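Local coordinates for protein 3-methyladenine DNA glycosylase (Helicobacter pylori, PDB 1PU6) that excises alkylated bases such as 3-methyladenine from DNA as a helix-hairpin-helix glycosylase of base excision repair, at residues W23-A28 with A134-C139; S184-Y189 with A196-R201. One frame throughout, in Å; residues are numbered along the deposited sequence.

Contact 1: W23-A28 with A134-C139; sequences WWWPNA and ADAILC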
# COMPACT_ATOMS: atom_id res chain seq x y z
N TRP A 23 -3.64 5.22 -9.75
CA TRP A 23 -3.03 5.28 -8.39
C TRP A 23 -1.95 4.18 -8.21
O TRP A 23 -1.59 3.89 -7.10
CB TRP A 23 -4.11 5.13 -7.28
CG TRP A 23 -4.95 6.39 -7.04
CD1 TRP A 23 -5.87 6.99 -7.92
CD2 TRP A 23 -4.99 7.16 -5.84
NE1 TRP A 23 -6.42 8.09 -7.31
CE2 TRP A 23 -5.89 8.24 -6.05
CE3 TRP A 23 -4.31 7.07 -4.61
CZ2 TRP A 23 -6.16 9.21 -5.05
CZ3 TRP A 23 -4.55 8.04 -3.60
CH2 TRP A 23 -5.47 9.10 -3.83
N TRP A 24 -1.49 3.59 -9.34
CA TRP A 24 -0.46 2.53 -9.44
C TRP A 24 -0.94 1.18 -8.90
O TRP A 24 -0.87 0.15 -9.61
CB TRP A 24 0.87 2.94 -8.80
CG TRP A 24 1.91 1.83 -8.86
CD1 TRP A 24 2.56 1.34 -9.98
CD2 TRP A 24 2.38 1.06 -7.76
NE1 TRP A 24 3.40 0.32 -9.63
CE2 TRP A 24 3.34 0.15 -8.26
CE3 TRP A 24 2.15 1.10 -6.37
CZ2 TRP A 24 4.04 -0.76 -7.43
CZ3 TRP A 24 2.85 0.21 -5.55
CH2 TRP A 24 3.80 -0.69 -6.08
N TRP A 25 -1.39 1.16 -7.63
CA TRP A 25 -1.82 -0.12 -7.01
C TRP A 25 -3.13 -0.55 -7.77
O TRP A 25 -4.07 0.27 -7.90
CB TRP A 25 -2.12 0.18 -5.52
CG TRP A 25 -2.17 -1.02 -4.67
CD1 TRP A 25 -3.11 -2.02 -4.69
CD2 TRP A 25 -1.25 -1.34 -3.62
NE1 TRP A 25 -2.81 -2.95 -3.71
CE2 TRP A 25 -1.67 -2.56 -3.04
CE3 TRP A 25 -0.06 -0.73 -3.14
CZ2 TRP A 25 -0.97 -3.19 -1.99
CZ3 TRP A 25 0.65 -1.34 -2.08
CH2 TRP A 25 0.19 -2.56 -1.53
N PRO A 26 -3.22 -1.80 -8.25
CA PRO A 26 -4.46 -2.26 -8.91
C PRO A 26 -5.66 -2.27 -7.94
O PRO A 26 -5.53 -2.71 -6.79
CB PRO A 26 -4.15 -3.68 -9.43
CG PRO A 26 -2.86 -4.04 -8.84
CD PRO A 26 -2.19 -2.85 -8.15
N ASN A 27 -6.78 -1.74 -8.40
CA ASN A 27 -7.98 -1.60 -7.57
C ASN A 27 -7.76 -0.77 -6.27
O ASN A 27 -8.32 -1.07 -5.19
CB ASN A 27 -8.62 -2.99 -7.26
CG ASN A 27 -9.13 -3.67 -8.55
OD1 ASN A 27 -8.81 -4.85 -8.84
ND2 ASN A 27 -9.90 -2.90 -9.35
N ALA A 28 -7.00 0.31 -6.42
CA ALA A 28 -6.83 1.31 -5.36
C ALA A 28 -8.19 1.88 -4.91
O ALA A 28 -9.20 1.94 -5.68
CB ALA A 28 -5.92 2.44 -5.86
N ALA A 134 0.63 -0.58 7.17
CA ALA A 134 -0.31 0.48 7.68
C ALA A 134 -0.31 1.69 6.70
O ALA A 134 -1.38 2.24 6.35
CB ALA A 134 0.13 0.99 9.04
N ASP A 135 0.87 2.10 6.28
CA ASP A 135 0.92 3.27 5.36
C ASP A 135 0.33 2.96 3.99
O ASP A 135 -0.30 3.85 3.34
CB ASP A 135 2.34 3.74 5.25
CG ASP A 135 2.80 4.46 6.51
OD1 ASP A 135 4.02 4.61 6.71
OD2 ASP A 135 1.99 4.85 7.40
N ALA A 136 0.51 1.73 3.51
CA ALA A 136 -0.08 1.35 2.21
C ALA A 136 -1.61 1.35 2.30
O ALA A 136 -2.31 1.76 1.35
CB ALA A 136 0.45 -0.03 1.74
N ILE A 137 -2.16 0.94 3.45
CA ILE A 137 -3.61 1.05 3.63
C ILE A 137 -4.01 2.55 3.61
O ILE A 137 -4.98 2.96 2.93
CB ILE A 137 -4.03 0.37 4.98
CG1 ILE A 137 -3.82 -1.15 4.90
CG2 ILE A 137 -5.52 0.78 5.36
CD1 ILE A 137 -3.92 -1.89 6.28
N LEU A 138 -3.30 3.39 4.39
CA LEU A 138 -3.67 4.84 4.44
C LEU A 138 -3.63 5.52 3.05
O LEU A 138 -4.56 6.29 2.67
CB LEU A 138 -2.75 5.63 5.37
CG LEU A 138 -2.96 5.27 6.84
CD1 LEU A 138 -1.85 5.84 7.72
CD2 LEU A 138 -4.33 5.67 7.41
N CYS A 139 -2.57 5.25 2.29
CA CYS A 139 -2.46 5.86 0.95
C CYS A 139 -3.37 5.20 -0.07
O CYS A 139 -4.23 5.87 -0.67
CB CYS A 139 -0.96 5.78 0.47
SG CYS A 139 -0.76 6.53 -1.14
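Trp25 and Ala136 mark the closest approach of the two backbones, with 9.5 Å between Trp25 CA and Ala136 CA. Segment 23-28 is irregular chain and closes in a type II beta turn from Trp25 to Ala28. Segment 134-139 is helical and widens to a pi-type turn at 137-139. With the backbones this far apart, two indole side chains bridge the gap, and no hydrogen bond crosses it.

Trp25 uses the six-membered part of its indole. Trp25 CZ3 lies 4.0 Å from Ala136 CB, and Trp25 CH2 is almost as near to that methyl. The ring gets there because CG is anti to the backbone N (chi1 -163°), which sends it out from the turn to the helix. The methyl approaches the ring obliquely. Trp23 takes a different rotamer, with CG beside the backbone N (chi1 -76°), and reaches the last turn of the segment. Trp23 CZ3 sits 3.7 Å from Cys139 O. This is a van der Waals approach of a ring carbon to a carbonyl oxygen.

The contact is buried, close to the centre of the chain. Helix 131-141 follows a glycine-containing turn and is the second helix of the helix-hairpin-helix motif, so the loop packs on that motif. Phe45 meets Trp25 edge-to-face, and the Tyr140 ring also touches it. A bound beta-mercaptoethanol, probably from the crystallisation liquor, lies about 4 Å from the Trp25 side chain and may mark a pocket. Trp23 and Cys139 both pack on helix 195-203 and Ala136 on Ala37 of helix 31-39, so both helices pack against the contact.

Contact 2: S184-Y189 with A196-R201; sequences SALALY and AQLYAR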
# COMPACT_ATOMS: atom_id res chain seq x y z
N SER A 184 5.39 23.17 -7.33
CA SER A 184 6.13 22.57 -8.45
C SER A 184 5.79 21.12 -8.66
O SER A 184 5.70 20.62 -9.83
CB SER A 184 7.64 22.73 -8.20
OG SER A 184 8.00 24.10 -8.22
N ALA A 185 5.63 20.41 -7.54
CA ALA A 185 5.35 18.93 -7.61
C ALA A 185 3.97 18.73 -8.25
O ALA A 185 3.81 17.92 -9.17
CB ALA A 185 5.45 18.33 -6.24
N LEU A 186 2.99 19.53 -7.82
CA LEU A 186 1.63 19.40 -8.37
C LEU A 186 1.58 19.82 -9.86
O LEU A 186 0.79 19.27 -10.69
CB LEU A 186 0.64 20.24 -7.55
CG LEU A 186 0.46 19.66 -6.13
CD1 LEU A 186 -0.40 20.63 -5.33
CD2 LEU A 186 -0.14 18.25 -6.07
N ALA A 187 2.47 20.75 -10.23
CA ALA A 187 2.53 21.20 -11.63
C ALA A 187 3.09 20.13 -12.59
O ALA A 187 2.81 20.18 -13.84
CB ALA A 187 3.31 22.52 -11.70
N LEU A 188 3.82 19.14 -12.06
CA LEU A 188 4.26 17.97 -12.87
C LEU A 188 3.06 17.23 -13.50
O LEU A 188 3.22 16.53 -14.54
CB LEU A 188 5.06 16.95 -12.03
CG LEU A 188 6.43 17.38 -11.48
CD1 LEU A 188 6.98 16.26 -10.64
CD2 LEU A 188 7.39 17.69 -12.67
N TYR A 189 1.89 17.39 -12.87
CA TYR A 189 0.67 16.76 -13.32
C TYR A 189 -0.36 17.79 -13.78
O TYR A 189 -1.56 17.50 -13.80
CB TYR A 189 0.10 15.91 -12.16
CG TYR A 189 1.07 14.82 -11.72
CD1 TYR A 189 1.12 13.55 -12.37
CD2 TYR A 189 1.97 15.06 -10.67
CE1 TYR A 189 2.03 12.54 -11.92
CE2 TYR A 189 2.89 14.10 -10.26
CZ TYR A 189 2.92 12.83 -10.89
OH TYR A 189 3.86 11.90 -10.44
N ALA A 196 -2.18 13.28 -2.22
CA ALA A 196 -2.25 11.83 -1.94
C ALA A 196 -1.99 10.95 -3.19
O ALA A 196 -1.25 9.94 -3.13
CB ALA A 196 -3.56 11.47 -1.30
N GLN A 197 -2.61 11.29 -4.31
CA GLN A 197 -2.37 10.49 -5.54
C GLN A 197 -0.93 10.64 -6.00
O GLN A 197 -0.34 9.68 -6.56
CB GLN A 197 -3.34 10.92 -6.63
CG GLN A 197 -3.30 9.94 -7.82
CD GLN A 197 -4.26 10.32 -8.95
OE1 GLN A 197 -5.16 11.17 -8.78
NE2 GLN A 197 -4.09 9.68 -10.09
N LEU A 198 -0.36 11.85 -5.86
CA LEU A 198 1.05 12.03 -6.17
C LEU A 198 1.94 11.04 -5.35
O LEU A 198 2.81 10.37 -5.90
CB LEU A 198 1.48 13.50 -5.96
CG LEU A 198 2.90 13.85 -6.38
CD1 LEU A 198 2.93 15.44 -6.72
CD2 LEU A 198 3.89 13.55 -5.28
N TYR A 199 1.72 10.94 -4.03
CA TYR A 199 2.53 10.01 -3.22
C TYR A 199 2.29 8.53 -3.65
O TYR A 199 3.23 7.72 -3.68
CB TYR A 199 2.15 10.18 -1.74
CG TYR A 199 2.68 11.41 -1.04
CD1 TYR A 199 1.97 11.95 0.03
CD2 TYR A 199 3.90 11.97 -1.36
CE1 TYR A 199 2.43 13.06 0.73
CE2 TYR A 199 4.41 13.11 -0.63
CZ TYR A 199 3.65 13.62 0.42
OH TYR A 199 4.10 14.74 1.16
N ALA A 200 1.04 8.20 -4.02
CA ALA A 200 0.72 6.84 -4.53
C ALA A 200 1.58 6.50 -5.73
O ALA A 200 2.19 5.40 -5.81
CB ALA A 200 -0.79 6.76 -4.89
N ARG A 201 1.67 7.45 -6.66
CA ARG A 201 2.44 7.22 -7.90
C ARG A 201 3.95 7.25 -7.62
O ARG A 201 4.71 6.50 -8.24
CB ARG A 201 2.04 8.26 -8.94
CG ARG A 201 0.59 8.07 -9.49
CD ARG A 201 0.20 9.06 -10.51
NE ARG A 201 0.94 8.75 -11.78
CZ ARG A 201 0.52 7.90 -12.71
NH1 ARG A 201 -0.64 7.28 -12.63
NH2 ARG A 201 1.28 7.72 -13.83
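Leu198 CD1 is the methyl on which segment 184-189 converges. It lies 3.6 Å from Ala185 O and 3.9 Å from Ala185 CB, so it touches both backbone and side chain of that residue. Leu186 CD2 is a looser neighbour, at 4.2 Å from Leu198 CD1. Tyr189 CE2 closes in on Leu198 CD1 at 3.8 Å, and the two side chains cross at about a right angle. Leu198 reaches this group with CG anti to its backbone N (chi1 -175°).

The other flank of the Tyr189 ring meets Arg201, where Tyr189 CE1 is 3.9 Å from Arg201 NE. The ring and guanidinium planes are 75° apart, so they do not lie parallel, and Arg201 NE meets the ring obliquely. The Arg201 chain bends at chi3 (72°) as it passes the ring.

In the next shell, Val178 of helix 167-179 touches both Ala185 and Leu198, and Leu8 of helix 4-12 packs on Leu198. The carboxylated lysine at position 205 holds the polar ends: its OQ1 accepts hydrogen bonds from Tyr189 OH and Arg201 NE, while Arg201 NH1 binds Ala22 O.

The contact packs segment 184-189, on helix 182-187, against helix 195-203 across a short connection. It joins an apolar cluster around Leu198 to a polar edge. The carbamate gives the phenol and the guanidinium a shared acceptor, and its negative charge would probably help balance that of Arg201.

How the contacts relate
From the N terminus, the chain leaves helix 4-12 and enters the tryptophan-rich loop of contact 1. It then runs through 105 mostly helical residues before helix 131-141 closes that long excursion. Contact 2 opens later and closes a short connection between helices 182-187 and 195-203. The two are in series, neither nested nor crossed, with centres about 15 Å apart. They still touch. Trp23 CE3 lies 3.5 Å from Ala200 CB, and Cys139 SG lies 3.7 Å from Ala200 CA. Helix 195-203 takes part in contact 2 and also packs on contact 1, so it ties helix 182-187 to the buried core around the tryptophan loop and helix 131-141.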